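Local coordinates for protein glycoside hydrolase family 81 (Clostridium thermocellum, PDB 6FOP) that probably hydrolyses beta-1,3-glucans such as laminarin as part of the cellulosome, the deposited form being an engineered point mutant, at residues T298-L306 / I521-E529. Numbering follows the deposited sequence.
Sequences TVYRYHGIL and IYLYTTEVE
Tyr-300 lies against Glu-529 and carries one half of this contact, with Tyr-302 as the second aromatic. Tyr-300 CB meets Thr-525 CG2, 3.7 Å away in one of the two modelled conformers of that threonine. Chi1 of -56° sets CG beside the backbone N and brings the ring over the Glu-529 side chain: CG of the glutamate stands 3.6 Å from the centroid of the Tyr-300 ring, only 5° off its normal, a CH-pi contact. A bend at chi2 folds the carboxylate back over the same face, near CD1, its plane almost parallel to the ring. At the ring's edge CE2 comes up to Thr-526 OG1, and at the tip OH is hydrogen-bonded to the carbonyl of His-266. A water accepts from Arg-301 N and donates a weak bond to Glu-529 OE2.

Tyr-302 is clamped between Ile-521 CG2, off-centre over one face, and the backbone N of Gly-304, two residues on, over the opposite face. In the same Thr-525 conformer, Tyr-302 CD1 passes 3.4 Å from Thr-525 OG1, which donates to Ile-521 O over 2.7 Å; Thr-525 N reaches that carbonyl from the opposite face of its plane. Farther along, Ile-305 lays CG2 over a face of Tyr-524, 3.6 Å from Tyr-524 CZ. Tyr-524 OH accepts from a water oxygen at 2.7 Å, which also gives a weak bond to Gly-304 O, and bonds to Ala-584 O.

No direct hydrogen bond links the two segments. The axes of 298-301 and 521-529 pass 9.2 Å apart at 91°. Here strand 295-301, at the edge of a three-stranded antiparallel sheet, packs against helix 514-534 of the C-terminal domain, consistent with the (alpha/alpha)6 barrel of its six-hairpin clan.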
ATOM      1  N   THR A 298      -5.123  14.783  -5.811  1.00 13.96           N
ATOM      2  CA  THR A 298      -6.301  13.916  -5.841  1.00 14.54           C
ATOM      3  C   THR A 298      -7.122  14.291  -4.617  1.00 15.00           C
ATOM      4  O   THR A 298      -6.562  14.679  -3.564  1.00 15.58           O
ATOM      5  CB  THR A 298      -5.932  12.423  -5.782  1.00 14.30           C
ATOM      6  OG1 THR A 298      -5.214  12.148  -4.571  1.00 14.81           O
ATOM      7  CG2 THR A 298      -5.117  12.002  -6.977  1.00 14.13           C
ATOM      8  N   VAL A 299      -8.437  14.117  -4.734  1.00 14.62           N
ATOM      9  CA  VAL A 299      -9.350  14.356  -3.598  1.00 15.28           C
ATOM     10  C   VAL A 299     -10.338  13.194  -3.577  1.00 15.91           C
ATOM     11  O   VAL A 299     -11.037  12.945  -4.555  1.00 17.05           O
ATOM     12  CB  VAL A 299     -10.112  15.699  -3.701  1.00 16.62           C
ATOM     13  CG1 VAL A 299     -10.967  15.896  -2.453  1.00 17.88           C
ATOM     14  CG2 VAL A 299      -9.123  16.866  -3.820  1.00 18.42           C
ATOM     15  N   TYR A 300     -10.357  12.477  -2.454  1.00 14.04           N
ATOM     16  CA  TYR A 300     -11.287  11.384  -2.250  1.00 14.23           C
ATOM     17  C   TYR A 300     -12.266  11.731  -1.152  1.00 14.80           C
ATOM     18  O   TYR A 300     -11.927  12.397  -0.207  1.00 16.40           O
ATOM     19  CB  TYR A 300     -10.508  10.138  -1.851  1.00 13.94           C
ATOM     20  CG  TYR A 300      -9.418   9.706  -2.826  1.00 13.91           C
ATOM     21  CD1 TYR A 300      -9.656   9.589  -4.187  1.00 14.72           C
ATOM     22  CD2 TYR A 300      -8.171   9.323  -2.358  1.00 14.08           C
ATOM     23  CE1 TYR A 300      -8.643   9.177  -5.069  1.00 15.03           C
ATOM     24  CE2 TYR A 300      -7.167   8.906  -3.213  1.00 14.92           C
ATOM     25  CZ  TYR A 300      -7.413   8.812  -4.562  1.00 13.91           C
ATOM     26  OH  TYR A 300      -6.393   8.398  -5.385  1.00 15.25           O
ATOM     27  N   ARG A 301     -13.459  11.178  -1.234  1.00 16.31           N
ATOM     28  CA  ARG A 301     -14.409  11.244  -0.123  1.00 17.35           C
ATOM     29  C   ARG A 301     -14.103  10.102   0.856  1.00 15.80           C
ATOM     30  O   ARG A 301     -13.982   8.937   0.479  1.00 19.38           O
ATOM     31  CB  ARG A 301     -15.836  11.159  -0.637  1.00 21.07           C
ATOM     32  CG  ARG A 301     -16.250  12.382  -1.417  1.00 24.34           C
ATOM     33  CD  ARG A 301     -17.760  12.509  -1.564  1.00 27.14           C
ATOM     34  NE  ARG A 301     -18.124  13.446  -2.623  1.00 32.65           N
ATOM     35  CZ  ARG A 301     -18.100  14.773  -2.510  1.00 33.42           C
ATOM     36  NH1 ARG A 301     -17.720  15.361  -1.375  1.00 35.22           N
ATOM     37  NH2 ARG A 301     -18.452  15.528  -3.554  1.00 37.45           N
ATOM     38  N   TYR A 302     -13.998  10.486   2.122  1.00 16.66           N
ATOM     39  CA  TYR A 302     -13.864   9.564   3.231  1.00 16.85           C
ATOM     40  C   TYR A 302     -15.268   9.291   3.760  1.00 16.91           C
ATOM     41  O   TYR A 302     -16.059  10.218   3.911  1.00 21.23           O
ATOM     42  CB  TYR A 302     -13.024  10.228   4.303  1.00 18.13           C
ATOM     43  CG  TYR A 302     -12.947   9.507   5.635  1.00 16.78           C
ATOM     44  CD1 TYR A 302     -12.296   8.280   5.765  1.00 16.72           C
ATOM     45  CD2 TYR A 302     -13.469  10.096   6.775  1.00 16.83           C
ATOM     46  CE1 TYR A 302     -12.180   7.648   6.980  1.00 15.94           C
ATOM     47  CE2 TYR A 302     -13.356   9.477   8.010  1.00 15.91           C
ATOM     48  CZ  TYR A 302     -12.707   8.256   8.111  1.00 15.01           C
ATOM     49  OH  TYR A 302     -12.586   7.645   9.334  1.00 15.26           O
ATOM     50  N   HIS A 303     -15.586   8.027   4.023  1.00 15.65           N
ATOM     51  CA  HIS A 303     -16.935   7.628   4.416  1.00 16.89           C
ATOM     52  C   HIS A 303     -17.061   7.206   5.864  1.00 15.97           C
ATOM     53  O   HIS A 303     -18.095   6.624   6.248  1.00 17.53           O
ATOM     54  CB  HIS A 303     -17.435   6.510   3.506  1.00 18.89           C
ATOM     55  CG  HIS A 303     -17.536   6.942   2.086  1.00 22.11           C
ATOM     56  ND1 HIS A 303     -18.649   7.573   1.587  1.00 24.83           N
ATOM     57  CD2 HIS A 303     -16.643   6.895   1.069  1.00 22.02           C
ATOM     58  CE1 HIS A 303     -18.440   7.889   0.318  1.00 26.00           C
ATOM     59  NE2 HIS A 303     -17.237   7.478  -0.018  1.00 25.52           N
ATOM     60  N   GLY A 304     -16.038   7.470   6.665  1.00 15.32           N
ATOM     61  CA  GLY A 304     -16.057   7.142   8.085  1.00 13.92           C
ATOM     62  C   GLY A 304     -15.647   5.699   8.315  1.00 14.15           C
ATOM     63  O   GLY A 304     -15.777   4.844   7.421  1.00 16.44           O
ATOM     64  N   ILE A 305     -15.194   5.422   9.529  1.00 13.98           N
ATOM     65  CA  ILE A 305     -15.112   4.059  10.041  1.00 14.18           C
ATOM     66  C   ILE A 305     -15.742   4.044  11.420  1.00 14.50           C
ATOM     67  O   ILE A 305     -15.878   5.089  12.061  1.00 15.18           O
ATOM     68  CB  ILE A 305     -13.660   3.519  10.097  1.00 13.85           C
ATOM     69  CG1 ILE A 305     -12.799   4.254  11.120  1.00 14.34           C
ATOM     70  CG2 ILE A 305     -13.011   3.560   8.707  1.00 14.95           C
ATOM     71  CD1 ILE A 305     -11.537   3.524  11.432  1.00 14.22           C
ATOM     72  N   LEU A 306     -16.017   2.846  11.913  1.00 13.95           N
ATOM     73  CA  LEU A 306     -16.458   2.675  13.299  1.00 13.10           C
ATOM     74  C   LEU A 306     -15.486   1.782  14.054  1.00 13.04           C
ATOM     75  O   LEU A 306     -14.805   0.962  13.448  1.00 13.72           O
ATOM     76  CB  LEU A 306     -17.844   2.059  13.360  1.00 14.43           C
ATOM     77  CG  LEU A 306     -18.965   2.941  12.797  1.00 14.45           C
ATOM     78  CD1 LEU A 306     -20.226   2.105  12.652  1.00 15.22           C
ATOM     79  CD2 LEU A 306     -19.205   4.144  13.689  1.00 15.31           C
ATOM     80  N   ILE A 521      -6.246   8.218   8.028  1.00 12.45           N
ATOM     81  CA  ILE A 521      -7.269   8.537   7.046  1.00 13.14           C
ATOM     82  C   ILE A 521      -6.665   8.566   5.653  1.00 12.36           C
ATOM     83  O   ILE A 521      -7.247   8.047   4.698  1.00 12.85           O
ATOM     84  CB  ILE A 521      -8.054   9.804   7.420  1.00 13.80           C
ATOM     85  CG1 ILE A 521      -8.830   9.547   8.717  1.00 13.76           C
ATOM     86  CG2 ILE A 521      -8.970  10.245   6.283  1.00 15.30           C
ATOM     87  CD1 ILE A 521      -9.495  10.767   9.303  1.00 14.94           C
ATOM     88  N   TYR A 522      -5.499   9.180   5.530  1.00 12.32           N
ATOM     89  CA  TYR A 522      -4.747   9.191   4.264  1.00 12.19           C
ATOM     90  C   TYR A 522      -4.477   7.781   3.738  1.00 12.04           C
ATOM     91  O   TYR A 522      -4.786   7.425   2.577  1.00 12.03           O
ATOM     92  CB  TYR A 522      -3.443   9.993   4.457  1.00 12.72           C
ATOM     93  CG  TYR A 522      -2.347   9.735   3.422  1.00 12.20           C
ATOM     94  CD1 TYR A 522      -2.482  10.187   2.115  1.00 12.03           C
ATOM     95  CD2 TYR A 522      -1.217   9.001   3.739  1.00 13.14           C
ATOM     96  CE1 TYR A 522      -1.501   9.950   1.160  1.00 12.48           C
ATOM     97  CE2 TYR A 522      -0.249   8.743   2.773  1.00 13.76           C
ATOM     98  CZ  TYR A 522      -0.394   9.220   1.507  1.00 13.13           C
ATOM     99  OH  TYR A 522       0.576   8.951   0.567  1.00 14.97           O
ATOM    100  N   LEU A 523      -3.886   6.954   4.597  1.00 11.50           N
ATOM    101  CA  LEU A 523      -3.552   5.581   4.191  1.00 11.92           C
ATOM    102  C   LEU A 523      -4.769   4.759   3.842  1.00 11.91           C
ATOM    103  O   LEU A 523      -4.809   4.080   2.816  1.00 12.46           O
ATOM    104  CB  LEU A 523      -2.717   4.899   5.273  1.00 12.44           C
ATOM    105  CG  LEU A 523      -1.370   5.557   5.589  1.00 12.46           C
ATOM    106  CD1 LEU A 523      -0.789   5.013   6.892  1.00 13.29           C
ATOM    107  CD2 LEU A 523      -0.384   5.328   4.438  1.00 13.72           C
ATOM    108  N   TYR A 524      -5.741   4.771   4.745  1.00 11.89           N
ATOM    109  CA  TYR A 524      -6.953   3.993   4.584  1.00 11.53           C
ATOM    110  C   TYR A 524      -7.712   4.370   3.327  1.00 12.16           C
ATOM    111  O   TYR A 524      -8.062   3.515   2.502  1.00 12.27           O
ATOM    112  CB  TYR A 524      -7.841   4.209   5.825  1.00 11.96           C
ATOM    113  CG  TYR A 524      -9.205   3.560   5.749  1.00 11.85           C
ATOM    114  CD1 TYR A 524      -9.401   2.225   6.085  1.00 12.16           C
ATOM    115  CD2 TYR A 524     -10.299   4.279   5.305  1.00 12.09           C
ATOM    116  CE1 TYR A 524     -10.666   1.646   5.986  1.00 13.23           C
ATOM    117  CE2 TYR A 524     -11.560   3.707   5.232  1.00 13.89           C
ATOM    118  CZ  TYR A 524     -11.739   2.392   5.565  1.00 13.06           C
ATOM    119  OH  TYR A 524     -12.988   1.845   5.475  1.00 14.80           O
ATOM    120  N   THR A 525      -7.990   5.658   3.170  1.00 12.41           N
ATOM    121  CA  THR A 525      -8.790   6.119   2.053  0.80 12.87           C
ATOM    122  C   THR A 525      -8.104   5.814   0.726  1.00 13.10           C
ATOM    123  O   THR A 525      -8.724   5.352  -0.228  1.00 13.00           O
ATOM    124  CB  THR A 525      -9.087   7.617   2.225  0.80 13.02           C
ATOM    125  OG1 THR A 525      -9.718   7.844   3.515  0.80 13.49           O
ATOM    126  CG2 THR A 525     -10.007   8.112   1.145  0.80 13.38           C
ATOM    127  N   THR A 526      -6.790   6.067   0.685  1.00 12.71           N
ATOM    128  CA  THR A 526      -6.070   5.857  -0.567  1.00 12.55           C
ATOM    129  C   THR A 526      -5.976   4.354  -0.895  1.00 12.24           C
ATOM    130  O   THR A 526      -6.260   3.956  -2.029  1.00 12.20           O
ATOM    131  CB  THR A 526      -4.688   6.481  -0.504  1.00 12.58           C
ATOM    132  OG1 THR A 526      -4.784   7.869  -0.169  1.00 13.03           O
ATOM    133  CG2 THR A 526      -4.010   6.351  -1.871  1.00 12.19           C
ATOM    134  N   GLU A 527      -5.608   3.504   0.081  1.00 11.68           N
ATOM    135  CA  GLU A 527      -5.544   2.081  -0.200  1.00 12.06           C
ATOM    136  C   GLU A 527      -6.870   1.526  -0.679  1.00 12.31           C
ATOM    137  O   GLU A 527      -6.914   0.724  -1.621  1.00 12.45           O
ATOM    138  CB  GLU A 527      -4.962   1.298   0.985  1.00 12.34           C
ATOM    139  CG  GLU A 527      -4.561  -0.121   0.602  1.00 13.16           C
ATOM    140  CD  GLU A 527      -3.109  -0.507   0.861  1.00 12.55           C
ATOM    141  OE1 GLU A 527      -2.400   0.202   1.625  1.00 13.03           O
ATOM    142  OE2 GLU A 527      -2.664  -1.513   0.252  1.00 12.26           O
ATOM    143  N   VAL A 528      -7.960   1.981  -0.075  1.00 12.58           N
ATOM    144  CA  VAL A 528      -9.276   1.525  -0.508  1.00 13.42           C
ATOM    145  C   VAL A 528      -9.499   1.900  -1.991  1.00 13.42           C
ATOM    146  O   VAL A 528      -9.998   1.089  -2.781  1.00 13.07           O
ATOM    147  CB  VAL A 528     -10.381   2.111   0.386  1.00 13.52           C
ATOM    148  CG1 VAL A 528     -11.754   1.936  -0.259  1.00 14.45           C
ATOM    149  CG2 VAL A 528     -10.361   1.417   1.763  1.00 13.90           C
ATOM    150  N   GLU A 529      -9.134   3.125  -2.357  1.00 13.48           N
ATOM    151  CA  GLU A 529      -9.306   3.562  -3.759  1.00 14.69           C
ATOM    152  C   GLU A 529      -8.479   2.686  -4.712  1.00 14.15           C
ATOM    153  O   GLU A 529      -8.975   2.263  -5.779  1.00 15.34           O
ATOM    154  CB  GLU A 529      -8.893   5.016  -3.930  1.00 16.54           C
ATOM    155  CG  GLU A 529      -9.825   5.998  -3.271  1.00 19.65           C
ATOM    156  CD  GLU A 529     -11.164   6.153  -3.971  1.00 22.46           C
ATOM    157  OE1 GLU A 529     -11.256   5.960  -5.211  1.00 21.85           O
ATOM    158  OE2 GLU A 529     -12.124   6.536  -3.293  1.00 29.16           O
TER
HETATM  159  O   HOH W   1     -13.926   9.486  -3.522  1.00 32.85           O
HETATM  160  O   HOH W   2     -14.967   3.389   4.383  1.00 44.33           O